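Long-range contacts in estrogen receptor (Crassostrea gigas, PDB 4N1Y), which is a nuclear hormone receptor of the steroid receptor family, probably acting as a transcription factor whose activity is constitutive rather than switched on by estrogen: residues His134-Glu139 and Gln178-Asp183; Cys86-Ile91 and Glu128-Asn133. All blocks are in the same frame, centred on the assembly; numbering follows the deposited sequence.

Contact 1 of 2, residues His134-Glu139 and Gln178-Asp183; sequences HLHKDE and QKYHPD
E139 and H181 are joined by a histidine-carboxylate hydrogen bond, in which H181 NE2 donates to E139 OE1 over 2.7 Å. The oxygen is met on its syn side and lies close to the imidazole plane. The same OE1 takes a second bond on its anti side, from the backbone N of H136 at 2.8 Å, and the two donors come from opposite faces of the carboxylate. This second bond belongs to the capping box of H136 and E139; separately, the side chain of H136, the N-cap of helix 137-149, accepts from D138 N through its ring atom ND1. Alongside, Y180 OH donates to D138 OD2 at 2.7 Å, the hydroxyl standing above the carboxylate plane.

Between these two polar links the rings of H136 and Y180 lie face to face, centroids 3.6 Å apart and planes 13° from parallel. H136 CG sits anti to the backbone N (chi1 -168°), which swings the imidazole over the phenol and leaves CB above the same face in a CH-pi contact. K179 CD lies over the opposite face of the phenol, offset toward the rim. Cutting Y180 back to an alanine would take away the phenol, and D138 OD2 would probably be left without its donor and the H136 ring without its stacking partner. Farther out, H134, the C-prime residue of the Schellman motif ending helix 117-132, brings its carbonyl O to the edge of the H181 imidazole. H187 takes the second E139 oxygen, OE2, so the glutamate ties the start of helix 137-149 to two histidines, whose donors would probably stabilise its negative charge.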
loop_
_atom_site.group_PDB
_atom_site.type_symbol
_atom_site.label_atom_id
_atom_site.label_comp_id
_atom_site.label_asym_id
_atom_site.label_seq_id
_atom_site.Cartn_x
_atom_site.Cartn_y
_atom_site.Cartn_z
ATOM N N HIS B 134 -15.673 5.013 -12.471
ATOM C CA HIS B 134 -15.871 6.139 -13.377
ATOM C C HIS B 134 -14.952 7.296 -13.033
ATOM O O HIS B 134 -15.382 8.445 -12.931
ATOM C CB HIS B 134 -17.325 6.569 -13.348
ATOM C CG HIS B 134 -18.258 5.498 -13.815
ATOM N ND1 HIS B 134 -18.408 5.170 -15.144
ATOM C CD2 HIS B 134 -19.065 4.657 -13.126
ATOM C CE1 HIS B 134 -19.283 4.186 -15.256
ATOM N NE2 HIS B 134 -19.697 3.858 -14.045
ATOM N N LEU B 135 -13.684 6.960 -12.821
ATOM C CA LEU B 135 -12.677 7.924 -12.429
ATOM C C LEU B 135 -12.443 8.969 -13.517
ATOM O O LEU B 135 -12.218 8.624 -14.676
ATOM C CB LEU B 135 -11.372 7.212 -12.107
ATOM C CG LEU B 135 -10.392 8.070 -11.323
ATOM C CD1 LEU B 135 -10.703 7.973 -9.848
ATOM C CD2 LEU B 135 -8.955 7.675 -11.637
ATOM N N HIS B 136 -12.501 10.242 -13.129
ATOM C CA HIS B 136 -12.239 11.369 -14.018
ATOM C C HIS B 136 -10.730 11.695 -14.068
ATOM O O HIS B 136 -9.994 11.342 -13.136
ATOM C CB HIS B 136 -13.033 12.571 -13.532
ATOM C CG HIS B 136 -13.083 13.705 -14.505
ATOM N ND1 HIS B 136 -12.121 14.694 -14.553
ATOM C CD2 HIS B 136 -13.995 14.018 -15.458
ATOM C CE1 HIS B 136 -12.434 15.559 -15.501
ATOM N NE2 HIS B 136 -13.565 15.170 -16.066
ATOM N N LYS B 137 -10.263 12.321 -15.154
ATOM C CA LYS B 137 -8.850 12.716 -15.265
ATOM C C LYS B 137 -8.411 13.561 -14.068
ATOM O O LYS B 137 -7.361 13.290 -13.451
ATOM C CB LYS B 137 -8.582 13.491 -16.551
ATOM C CG LYS B 137 -7.103 13.762 -16.785
ATOM C CD LYS B 137 -6.901 14.785 -17.889
ATOM C CE LYS B 137 -5.429 15.136 -18.098
ATOM N NZ LYS B 137 -5.233 15.907 -19.368
ATOM N N ASP B 138 -9.225 14.568 -13.736
ATOM C CA ASP B 138 -8.948 15.435 -12.594
ATOM C C ASP B 138 -8.723 14.651 -11.321
ATOM O O ASP B 138 -7.903 15.028 -10.494
ATOM C CB ASP B 138 -10.075 16.431 -12.377
ATOM C CG ASP B 138 -10.126 17.471 -13.449
ATOM O OD1 ASP B 138 -9.173 17.544 -14.255
ATOM O OD2 ASP B 138 -11.109 18.230 -13.474
ATOM N N GLU B 139 -9.473 13.574 -11.145
ATOM C CA GLU B 139 -9.266 12.743 -9.978
ATOM C C GLU B 139 -7.923 12.039 -10.096
ATOM O O GLU B 139 -7.196 11.944 -9.112
ATOM C CB GLU B 139 -10.402 11.744 -9.820
ATOM C CG GLU B 139 -11.775 12.406 -9.783
ATOM C CD GLU B 139 -12.906 11.401 -9.603
ATOM O OE1 GLU B 139 -13.478 10.976 -10.631
ATOM O OE2 GLU B 139 -13.220 11.033 -8.448
ATOM N N GLN B 178 -16.892 15.388 -5.271
ATOM C CA GLN B 178 -18.237 15.891 -5.142
ATOM C C GLN B 178 -18.717 16.379 -6.504
ATOM O O GLN B 178 -19.882 16.207 -6.855
ATOM C CB GLN B 178 -18.307 17.002 -4.094
ATOM C CG GLN B 178 -19.727 17.567 -3.838
ATOM C CD GLN B 178 -20.737 16.529 -3.365
ATOM O OE1 GLN B 178 -20.378 15.414 -3.006
ATOM N NE2 GLN B 178 -22.009 16.892 -3.380
ATOM N N LYS B 179 -17.800 16.941 -7.285
ATOM C CA LYS B 179 -18.129 17.496 -8.598
ATOM C C LYS B 179 -18.567 16.406 -9.590
ATOM O O LYS B 179 -19.592 16.528 -10.240
ATOM C CB LYS B 179 -16.937 18.279 -9.153
ATOM C CG LYS B 179 -17.274 19.120 -10.346
ATOM C CD LYS B 179 -16.032 19.637 -11.043
ATOM C CE LYS B 179 -16.437 20.535 -12.212
ATOM N NZ LYS B 179 -15.293 21.202 -12.892
ATOM N N TYR B 180 -17.765 15.354 -9.728
ATOM C CA TYR B 180 -18.049 14.324 -10.720
ATOM C C TYR B 180 -18.878 13.184 -10.154
ATOM O O TYR B 180 -19.426 12.389 -10.915
ATOM C CB TYR B 180 -16.752 13.771 -11.313
ATOM C CG TYR B 180 -15.953 14.825 -12.008
ATOM C CD1 TYR B 180 -16.404 15.384 -13.197
ATOM C CD2 TYR B 180 -14.767 15.296 -11.461
ATOM C CE1 TYR B 180 -15.684 16.373 -13.833
ATOM C CE2 TYR B 180 -14.038 16.278 -12.088
ATOM C CZ TYR B 180 -14.496 16.816 -13.274
ATOM O OH TYR B 180 -13.769 17.804 -13.902
ATOM N N HIS B 181 -18.961 13.080 -8.828
ATOM C CA HIS B 181 -19.744 11.996 -8.239
ATOM C C HIS B 181 -20.523 12.431 -6.995
ATOM O O HIS B 181 -20.318 11.875 -5.928
ATOM C CB HIS B 181 -18.828 10.824 -7.878
ATOM C CG HIS B 181 -17.838 10.478 -8.946
ATOM N ND1 HIS B 181 -18.168 9.737 -10.058
ATOM C CD2 HIS B 181 -16.517 10.756 -9.056
ATOM C CE1 HIS B 181 -17.097 9.589 -10.819
ATOM N NE2 HIS B 181 -16.081 10.193 -10.231
ATOM N N PRO B 182 -21.452 13.392 -7.138
ATOM C CA PRO B 182 -22.136 14.036 -6.001
ATOM C C PRO B 182 -22.871 13.067 -5.075
ATOM O O PRO B 182 -23.595 12.173 -5.539
ATOM C CB PRO B 182 -23.149 14.959 -6.674
ATOM C CG PRO B 182 -23.365 14.338 -8.013
ATOM C CD PRO B 182 -22.053 13.776 -8.425
ATOM N N ASP B 183 -22.641 13.256 -3.779
ATOM C CA ASP B 183 -23.337 12.561 -2.695
ATOM C C ASP B 183 -22.946 11.098 -2.563
ATOM O O ASP B 183 -23.524 10.361 -1.769
ATOM C CB ASP B 183 -24.844 12.699 -2.855
ATOM C CG ASP B 183 -25.289 14.142 -2.785
ATOM O OD1 ASP B 183 -24.498 14.958 -2.257
ATOM O OD2 ASP B 183 -26.414 14.460 -3.239
#

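Contact 2 of 2, residues Cys86-Ile91 and Glu128-Asn133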
loop_
_atom_site.group_PDB
_atom_site.type_symbol
_atom_site.label_atom_id
_atom_site.label_comp_id
_atom_site.label_asym_id
_atom_site.label_seq_id
_atom_site.Cartn_x
_atom_site.Cartn_y
_atom_site.Cartn_z
ATOM N N CYS B 86 -0.166 4.082 -15.937
ATOM C CA CYS B 86 -0.425 3.009 -16.865
ATOM C C CYS B 86 -1.816 2.423 -16.672
ATOM O O CYS B 86 -2.518 2.151 -17.648
ATOM C CB CYS B 86 0.626 1.927 -16.702
ATOM S SG CYS B 86 0.318 0.510 -17.749
ATOM N N ALA B 87 -2.220 2.265 -15.415
ATOM C CA ALA B 87 -3.568 1.807 -15.099
ATOM C C ALA B 87 -4.610 2.716 -15.736
ATOM O O ALA B 87 -5.598 2.248 -16.295
ATOM C CB ALA B 87 -3.776 1.738 -13.594
ATOM N N PHE B 88 -4.398 4.019 -15.628
ATOM C CA PHE B 88 -5.371 4.972 -16.141
ATOM C C PHE B 88 -5.314 4.986 -17.664
ATOM O O PHE B 88 -6.349 5.095 -18.319
ATOM C CB PHE B 88 -5.138 6.382 -15.573
ATOM C CG PHE B 88 -6.293 7.333 -15.814
ATOM C CD1 PHE B 88 -7.453 7.251 -15.054
ATOM C CD2 PHE B 88 -6.234 8.284 -16.828
ATOM C CE1 PHE B 88 -8.519 8.122 -15.274
ATOM C CE2 PHE B 88 -7.299 9.148 -17.061
ATOM C CZ PHE B 88 -8.444 9.061 -16.281
ATOM N N ARG B 89 -4.108 4.885 -18.226
ATOM C CA ARG B 89 -3.960 4.744 -19.677
ATOM C C ARG B 89 -4.706 3.507 -20.168
ATOM O O ARG B 89 -5.139 3.455 -21.316
ATOM C CB ARG B 89 -2.476 4.656 -20.093
ATOM C CG ARG B 89 -1.783 5.985 -20.383
ATOM C CD ARG B 89 -0.374 5.791 -20.962
ATOM N NE ARG B 89 0.488 4.991 -20.085
ATOM C CZ ARG B 89 1.283 5.504 -19.146
ATOM N NH1 ARG B 89 1.334 6.815 -18.954
ATOM N NH2 ARG B 89 2.030 4.712 -18.389
ATOM N N SER B 90 -4.871 2.529 -19.286
ATOM C CA SER B 90 -5.387 1.225 -19.667
ATOM C C SER B 90 -6.862 1.016 -19.337
ATOM O O SER B 90 -7.388 -0.088 -19.504
ATOM C CB SER B 90 -4.544 0.129 -19.021
ATOM O OG SER B 90 -3.224 0.177 -19.540
ATOM N N ILE B 91 -7.518 2.071 -18.864
ATOM C CA ILE B 91 -8.895 1.982 -18.381
ATOM C C ILE B 91 -9.884 1.386 -19.391
ATOM O O ILE B 91 -10.773 0.633 -18.995
ATOM C CB ILE B 91 -9.432 3.389 -17.982
ATOM C CG1 ILE B 91 -8.921 3.801 -16.612
ATOM C CG2 ILE B 91 -10.964 3.440 -17.981
ATOM C CD1 ILE B 91 -9.688 4.953 -16.050
ATOM N N GLU B 128 -9.272 -1.895 -13.932
ATOM C CA GLU B 128 -10.676 -2.238 -13.992
ATOM C C GLU B 128 -11.483 -1.529 -12.912
ATOM O O GLU B 128 -12.618 -1.097 -13.147
ATOM C CB GLU B 128 -10.876 -3.734 -13.823
ATOM C CG GLU B 128 -12.232 -4.180 -14.319
ATOM C CD GLU B 128 -12.580 -5.575 -13.877
ATOM O OE1 GLU B 128 -11.663 -6.305 -13.447
ATOM O OE2 GLU B 128 -13.775 -5.936 -13.960
ATOM N N GLN B 129 -10.897 -1.403 -11.729
ATOM C CA GLN B 129 -11.579 -0.721 -10.650
ATOM C C GLN B 129 -11.761 0.752 -10.958
ATOM O O GLN B 129 -12.817 1.323 -10.659
ATOM C CB GLN B 129 -10.828 -0.901 -9.347
ATOM C CG GLN B 129 -10.760 -2.335 -8.937
ATOM C CD GLN B 129 -12.118 -2.924 -8.728
ATOM O OE1 GLN B 129 -13.003 -2.277 -8.174
ATOM N NE2 GLN B 129 -12.305 -4.162 -9.181
ATOM N N MET B 130 -10.758 1.354 -11.587
ATOM C CA MET B 130 -10.862 2.756 -11.978
ATOM C C MET B 130 -11.991 2.925 -12.982
ATOM O O MET B 130 -12.761 3.889 -12.918
ATOM C CB MET B 130 -9.555 3.264 -12.560
ATOM C CG MET B 130 -8.377 3.217 -11.599
ATOM S SD MET B 130 -6.885 3.689 -12.510
ATOM C CE MET B 130 -5.829 4.322 -11.222
ATOM N N MET B 131 -12.053 2.001 -13.933
ATOM C CA MET B 131 -13.121 1.984 -14.926
ATOM C C MET B 131 -14.468 1.883 -14.233
ATOM O O MET B 131 -15.401 2.596 -14.558
ATOM C CB MET B 131 -12.941 0.818 -15.910
ATOM C CG MET B 131 -14.063 0.702 -16.920
ATOM S SD MET B 131 -14.115 -0.861 -17.818
ATOM C CE MET B 131 -14.684 -1.957 -16.508
ATOM N N GLN B 132 -14.563 0.968 -13.281
ATOM C CA GLN B 132 -15.808 0.749 -12.570
ATOM C C GLN B 132 -16.216 1.934 -11.694
ATOM O O GLN B 132 -17.400 2.175 -11.495
ATOM C CB GLN B 132 -15.694 -0.515 -11.724
ATOM C CG GLN B 132 -15.699 -1.789 -12.556
ATOM C CD GLN B 132 -15.801 -3.036 -11.707
ATOM O OE1 GLN B 132 -14.995 -3.251 -10.799
ATOM N NE2 GLN B 132 -16.790 -3.870 -11.999
ATOM N N ASN B 133 -15.240 2.678 -11.177
ATOM C CA ASN B 133 -15.536 3.848 -10.356
ATOM C C ASN B 133 -15.667 5.140 -11.147
ATOM O O ASN B 133 -15.732 6.224 -10.568
ATOM C CB ASN B 133 -14.476 4.018 -9.291
ATOM C CG ASN B 133 -14.628 3.023 -8.192
ATOM O OD1 ASN B 133 -15.563 3.111 -7.394
ATOM N ND2 ASN B 133 -13.721 2.052 -8.137
#
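The F88 ring meets M130 at its edge: SD lies near the ring plane, 4.4 Å from CD1. M130 reaches this spot because its chain runs extended beyond CG (chi2 174°), carrying the sulfur from helix 117-132 to the last turn of helix 67-89. There SD rests 3.8 Å from A87 CB, and the terminal CE stays beside the same methyl.

The two segments are the C-terminal ends of their helices, both part of the predominantly helical ligand-binding domain of nuclear receptors. After the last turn of helix 67-89, S90 OG donates to C86 O at 2.8 Å, and the chain then runs on to the two-stranded sheet that begins at strand 97-99. On the other helix N133 closes the last turn, its ND2 donating to Q129 O from above the carbonyl plane, with N133 N also donating to that oxygen.

I91 fills the angle between the two methionines. Its CD1 lies 3.9 Å from M130 CB, the two side chains crossing at about a right angle, while CG2 packs at 3.9 Å on M131 CB. With chi1 at 177°, CG opposite the backbone N, the M131 chain folds past the I91 carbonyl, and M131 SD lies 3.8 Å from I91 O. L194 of helix 187-215 packs on M130, and E128 forms a salt bridge with R155 of the second subunit.

Overall arrangement
Contact 1 lies near the surface, its centre about 19 Å from that of the chain, whereas contact 2 is partly buried, its centre about 12 Å from the same point. Their chemistry follows: charged and aromatic groups joined by hydrogen bonds and a ring stack in the former, apolar side chains in the latter. Segments 128-133 and 134-139 follow each other directly in the chain, one ending helix 117-132, the other leading into helix 137-149. Contact 2 joins the first helix to helix 67-89, and contact 1 joins the start of the second to the end of helix 159-180. Their centres are 14 Å apart, and L135 bridges them, its N probably hydrogen-bonded to M130 O and its side chain packed on F88.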